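PDB 3KEB: probable thiol peroxidase from Chromobacterium violaceum, which has a thioredoxin-like fold and resembles the thiol peroxidases, which reduce peroxides, though with no thiol side chain of its own its activity is uncertain. Local coordinates for residues L68-W80 and F161-E175. Sequence-based numbering, arbitrary orientation. Where two conformers were deposited one is given.
Sequences LLLRETRRFLDSW and FFDFDAIEKLLQEGE
Phe76 fits as a knob into the hole formed by Phe164, Ile167, Glu168 and Leu171. Its CG stands anti to the backbone N (chi1 170°), which sends the ring across to helix 164-175. Phe164 approaches one face of that ring, with CD1 3.7 Å from Phe76 CG; the two planes are only 26° apart but slid sidelong, so the rings barely overlap, and Phe76 CB lies over the Phe164 face instead. The Phe76 ring has Trp80 CD1 above its opposite face, while its CZ meets Ile167 CG2 at 3.7 Å.

Trp80, at the end of the type I turn Leu77-Trp80, lays its indole on Leu171: CD1 of Leu171 sits 3.5 Å from the centroid of the five-membered ring, almost on the ring normal, and Leu171 CB lies over the six-membered ring on the same face. At the indole edge, Trp80 NE1 donates to Glu168 OE1 (2.8 Å, N-H...O 166°), nearly in the ring plane but well above that of the carboxylate. The bend of Glu168 at chi2 brings the acceptor back to the indole.

At the other end, Phe161 takes Glu72 CG over one face, 3.8 Å from its centroid, and Leu68 CD2 at its edge. Glu72 OE2 is gripped side-on by Arg71 NE and NH2. Leu69 CD2 packs against Phe162 CZ (3.7 Å), and Thr73 OG1, bonded to Leu69 O, touches the edges of Phe162 and Phe164.

Beneath the interface, Thr73 reaches strand 84-89 and Ile167 and Leu171 reach strand 139-143, so these near-parallel helices pack on the same side of the central sheet of the thioredoxin-like fold. Joined mainly by aromatic and aliphatic surfaces, the two segments share one direct hydrogen bond, Trp80 to Glu168, which fixes the indole edge and probably favours a charged Glu168.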
# COMPACT_ATOMS: atom_id res chain seq x y z
N LEU A 68 2.05 -17.64 -2.27
CA LEU A 68 2.49 -19.05 -2.07
C LEU A 68 2.89 -19.30 -0.63
O LEU A 68 2.50 -20.28 -0.01
CB LEU A 68 3.65 -19.36 -3.01
CG LEU A 68 4.25 -20.73 -2.95
CD1 LEU A 68 3.23 -21.71 -3.55
CD2 LEU A 68 5.56 -20.70 -3.78
N LEU A 69 3.69 -18.39 -0.07
CA LEU A 69 4.05 -18.48 1.31
C LEU A 69 2.88 -18.39 2.25
O LEU A 69 2.87 -19.06 3.32
CB LEU A 69 5.01 -17.34 1.65
CG LEU A 69 5.57 -17.27 3.11
CD1 LEU A 69 6.39 -18.43 3.48
CD2 LEU A 69 6.40 -16.03 3.29
N LEU A 70 1.93 -17.53 1.92
CA LEU A 70 0.71 -17.46 2.69
C LEU A 70 0.01 -18.82 2.67
O LEU A 70 -0.50 -19.25 3.69
CB LEU A 70 -0.24 -16.39 2.17
CG LEU A 70 -1.53 -16.14 2.99
CD1 LEU A 70 -1.19 -15.95 4.50
CD2 LEU A 70 -2.27 -14.94 2.44
N ARG A 71 -0.06 -19.44 1.48
CA ARG A 71 -0.69 -20.70 1.34
C ARG A 71 -0.03 -21.78 2.22
O ARG A 71 -0.72 -22.62 2.86
CB ARG A 71 -0.69 -21.15 -0.13
CG ARG A 71 -1.40 -22.52 -0.39
CD ARG A 71 -1.05 -23.14 -1.77
NE ARG A 71 0.28 -23.79 -1.73
CZ ARG A 71 0.97 -24.19 -2.81
NH1 ARG A 71 0.48 -24.02 -4.04
NH2 ARG A 71 2.14 -24.79 -2.66
N GLU A 72 1.30 -21.81 2.24
CA GLU A 72 2.03 -22.83 3.03
C GLU A 72 1.75 -22.61 4.54
O GLU A 72 1.67 -23.53 5.33
CB GLU A 72 3.53 -22.75 2.72
CG GLU A 72 3.80 -23.16 1.30
CD GLU A 72 3.30 -24.53 1.01
OE1 GLU A 72 3.87 -25.44 1.64
OE2 GLU A 72 2.34 -24.70 0.21
N THR A 73 1.61 -21.36 4.90
CA THR A 73 1.33 -20.98 6.29
C THR A 73 -0.12 -21.40 6.64
O THR A 73 -0.33 -21.93 7.72
CB THR A 73 1.47 -19.45 6.50
OG1 THR A 73 2.78 -18.99 6.14
CG2 THR A 73 1.22 -19.06 7.99
N ARG A 74 -1.08 -21.16 5.76
CA ARG A 74 -2.46 -21.64 5.96
C ARG A 74 -2.48 -23.16 6.11
O ARG A 74 -3.16 -23.71 7.00
CB ARG A 74 -3.38 -21.24 4.79
CG ARG A 74 -3.56 -19.75 4.71
CD ARG A 74 -4.55 -19.27 3.62
NE ARG A 74 -4.09 -19.39 2.23
CZ ARG A 74 -4.61 -20.24 1.35
NH1 ARG A 74 -4.13 -20.29 0.12
NH2 ARG A 74 -5.59 -21.08 1.71
N ARG A 75 -1.74 -23.86 5.24
CA ARG A 75 -1.68 -25.30 5.32
C ARG A 75 -1.08 -25.79 6.66
O ARG A 75 -1.61 -26.74 7.28
CB ARG A 75 -0.93 -25.93 4.13
CG ARG A 75 -1.78 -25.90 2.85
CD ARG A 75 -0.93 -26.18 1.64
NE ARG A 75 -1.70 -26.21 0.38
CZ ARG A 75 -1.19 -26.63 -0.77
NH1 ARG A 75 0.06 -27.09 -0.82
NH2 ARG A 75 -1.94 -26.63 -1.87
N PHE A 76 -0.00 -25.16 7.10
CA PHE A 76 0.58 -25.49 8.40
C PHE A 76 -0.48 -25.40 9.48
O PHE A 76 -0.59 -26.27 10.34
CB PHE A 76 1.65 -24.48 8.72
CG PHE A 76 2.14 -24.56 10.10
CD1 PHE A 76 2.85 -25.69 10.52
CD2 PHE A 76 1.93 -23.52 10.97
CE1 PHE A 76 3.31 -25.77 11.82
CE2 PHE A 76 2.39 -23.60 12.29
CZ PHE A 76 3.11 -24.71 12.68
N LEU A 77 -1.23 -24.30 9.45
CA LEU A 77 -2.24 -24.00 10.47
C LEU A 77 -3.48 -24.89 10.41
O LEU A 77 -4.31 -24.87 11.33
CB LEU A 77 -2.64 -22.53 10.41
CG LEU A 77 -1.68 -21.46 10.85
CD1 LEU A 77 -2.26 -20.09 10.55
CD2 LEU A 77 -1.37 -21.65 12.30
N ASP A 78 -3.62 -25.77 9.42
CA ASP A 78 -4.67 -26.77 9.49
C ASP A 78 -4.58 -27.60 10.79
O ASP A 78 -5.60 -28.10 11.29
CB ASP A 78 -4.66 -27.76 8.30
CG ASP A 78 -5.06 -27.11 6.99
OD1 ASP A 78 -5.79 -26.09 7.02
OD2 ASP A 78 -4.67 -27.65 5.94
N SER A 79 -3.36 -27.82 11.26
CA SER A 79 -3.11 -28.55 12.50
C SER A 79 -3.33 -27.74 13.79
O SER A 79 -3.30 -28.30 14.87
CB SER A 79 -1.66 -29.06 12.50
OG SER A 79 -1.43 -30.03 11.49
N TRP A 80 -3.50 -26.42 13.69
CA TRP A 80 -3.50 -25.51 14.85
C TRP A 80 -4.61 -24.46 14.65
O TRP A 80 -4.32 -23.27 14.49
CB TRP A 80 -2.12 -24.88 15.03
CG TRP A 80 -1.03 -25.90 15.17
CD1 TRP A 80 -0.10 -26.27 14.20
CD2 TRP A 80 -0.74 -26.71 16.33
NE1 TRP A 80 0.70 -27.26 14.69
CE2 TRP A 80 0.33 -27.56 15.98
CE3 TRP A 80 -1.30 -26.82 17.61
CZ2 TRP A 80 0.87 -28.49 16.87
CZ3 TRP A 80 -0.74 -27.77 18.51
CH2 TRP A 80 0.32 -28.56 18.14
N PHE A 161 10.51 -20.57 2.47
CA PHE A 161 9.42 -20.71 3.43
C PHE A 161 9.93 -20.63 4.86
O PHE A 161 11.08 -20.95 5.17
CB PHE A 161 8.61 -22.01 3.22
CG PHE A 161 7.98 -22.18 1.86
CD1 PHE A 161 7.54 -21.10 1.13
CD2 PHE A 161 7.87 -23.44 1.29
CE1 PHE A 161 7.00 -21.26 -0.13
CE2 PHE A 161 7.31 -23.61 0.05
CZ PHE A 161 6.87 -22.50 -0.66
N PHE A 162 9.04 -20.25 5.77
CA PHE A 162 9.33 -20.30 7.20
C PHE A 162 9.65 -21.73 7.65
O PHE A 162 9.25 -22.70 7.01
CB PHE A 162 8.12 -19.78 7.98
CG PHE A 162 7.68 -18.40 7.59
CD1 PHE A 162 8.56 -17.32 7.70
CD2 PHE A 162 6.37 -18.17 7.16
CE1 PHE A 162 8.18 -16.05 7.33
CE2 PHE A 162 5.97 -16.87 6.84
CZ PHE A 162 6.88 -15.83 6.91
N ASP A 163 10.32 -21.86 8.80
CA ASP A 163 10.70 -23.15 9.37
C ASP A 163 9.53 -23.70 10.18
O ASP A 163 9.53 -23.68 11.42
CB ASP A 163 11.93 -22.99 10.26
CG ASP A 163 12.55 -24.33 10.66
OD1 ASP A 163 11.93 -25.37 10.46
OD2 ASP A 163 13.67 -24.31 11.21
N PHE A 164 8.53 -24.20 9.43
CA PHE A 164 7.32 -24.66 10.03
C PHE A 164 7.61 -25.86 10.93
O PHE A 164 7.00 -25.99 11.98
CB PHE A 164 6.29 -25.02 8.97
CG PHE A 164 5.78 -23.86 8.18
CD1 PHE A 164 5.12 -22.80 8.79
CD2 PHE A 164 6.00 -23.80 6.82
CE1 PHE A 164 4.67 -21.70 8.05
CE2 PHE A 164 5.55 -22.73 6.07
CZ PHE A 164 4.91 -21.68 6.68
N ASP A 165 8.54 -26.74 10.53
CA ASP A 165 8.91 -27.86 11.40
C ASP A 165 9.36 -27.40 12.80
O ASP A 165 9.01 -28.02 13.81
CB ASP A 165 9.97 -28.74 10.78
CG ASP A 165 9.42 -29.60 9.64
OD1 ASP A 165 8.17 -29.74 9.51
OD2 ASP A 165 10.25 -30.09 8.85
N ALA A 166 10.12 -26.32 12.86
CA ALA A 166 10.55 -25.78 14.15
C ALA A 166 9.38 -25.25 15.00
O ALA A 166 9.31 -25.45 16.23
CB ALA A 166 11.59 -24.66 13.94
N ILE A 167 8.46 -24.55 14.34
CA ILE A 167 7.25 -24.04 15.00
C ILE A 167 6.37 -25.22 15.48
O ILE A 167 5.92 -25.24 16.64
CB ILE A 167 6.45 -23.09 14.07
CG1 ILE A 167 7.34 -21.95 13.55
CG2 ILE A 167 5.20 -22.58 14.79
CD1 ILE A 167 6.65 -20.96 12.54
N GLU A 168 6.14 -26.20 14.62
CA GLU A 168 5.42 -27.44 15.01
C GLU A 168 5.99 -28.08 16.29
O GLU A 168 5.27 -28.47 17.20
CB GLU A 168 5.46 -28.47 13.88
CG GLU A 168 4.75 -29.83 14.12
CD GLU A 168 3.22 -29.78 14.06
OE1 GLU A 168 2.60 -28.88 13.41
OE2 GLU A 168 2.61 -30.67 14.69
N LYS A 169 7.31 -28.17 16.37
CA LYS A 169 7.94 -28.84 17.51
C LYS A 169 7.62 -28.07 18.80
O LYS A 169 7.28 -28.68 19.83
CB LYS A 169 9.44 -28.97 17.23
CG LYS A 169 10.23 -29.73 18.23
CD LYS A 169 11.68 -29.92 17.72
CE LYS A 169 12.58 -30.47 18.84
NZ LYS A 169 12.03 -31.75 19.33
N LEU A 170 7.69 -26.74 18.75
CA LEU A 170 7.32 -25.91 19.91
C LEU A 170 5.86 -26.04 20.32
O LEU A 170 5.55 -26.14 21.51
CB LEU A 170 7.65 -24.44 19.66
CG LEU A 170 9.14 -24.11 19.65
CD1 LEU A 170 9.32 -22.69 19.09
CD2 LEU A 170 9.85 -24.27 21.03
N LEU A 171 4.97 -26.06 19.33
CA LEU A 171 3.56 -26.21 19.63
C LEU A 171 3.26 -27.59 20.20
O LEU A 171 2.45 -27.71 21.12
CB LEU A 171 2.69 -25.92 18.40
CG LEU A 171 2.73 -24.47 17.84
CD1 LEU A 171 2.18 -24.48 16.44
CD2 LEU A 171 1.92 -23.46 18.75
N GLN A 172 3.88 -28.64 19.66
CA GLN A 172 3.67 -30.01 20.17
C GLN A 172 4.20 -30.13 21.60
O GLN A 172 3.60 -30.80 22.43
CB GLN A 172 4.37 -31.05 19.28
CG GLN A 172 3.78 -31.23 17.88
CD GLN A 172 4.60 -32.19 17.00
OE1 GLN A 172 4.09 -32.77 16.03
NE2 GLN A 172 5.87 -32.33 17.33
N GLU A 173 5.35 -29.50 21.85
CA GLU A 173 5.98 -29.54 23.17
C GLU A 173 5.06 -28.85 24.21
O GLU A 173 4.85 -29.39 25.31
CB GLU A 173 7.41 -28.94 23.13
CG GLU A 173 8.53 -30.00 23.05
CD GLU A 173 9.83 -29.58 22.28
OE1 GLU A 173 10.56 -30.50 21.85
OE2 GLU A 173 10.14 -28.37 22.12
N GLY A 174 4.48 -27.71 23.84
CA GLY A 174 3.50 -27.02 24.69
C GLY A 174 2.26 -27.88 24.96
O GLY A 174 1.86 -28.05 26.10
N GLU A 175 1.69 -28.44 23.90
CA GLU A 175 0.51 -29.31 24.00
C GLU A 175 0.79 -30.51 24.92
O GLU A 175 0.00 -30.79 25.82
CB GLU A 175 0.06 -29.79 22.60
CG GLU A 175 -1.21 -30.71 22.59
CD GLU A 175 -1.42 -31.57 21.29
OE1 GLU A 175 -2.32 -32.44 21.31
OE2 GLU A 175 -0.71 -31.40 20.26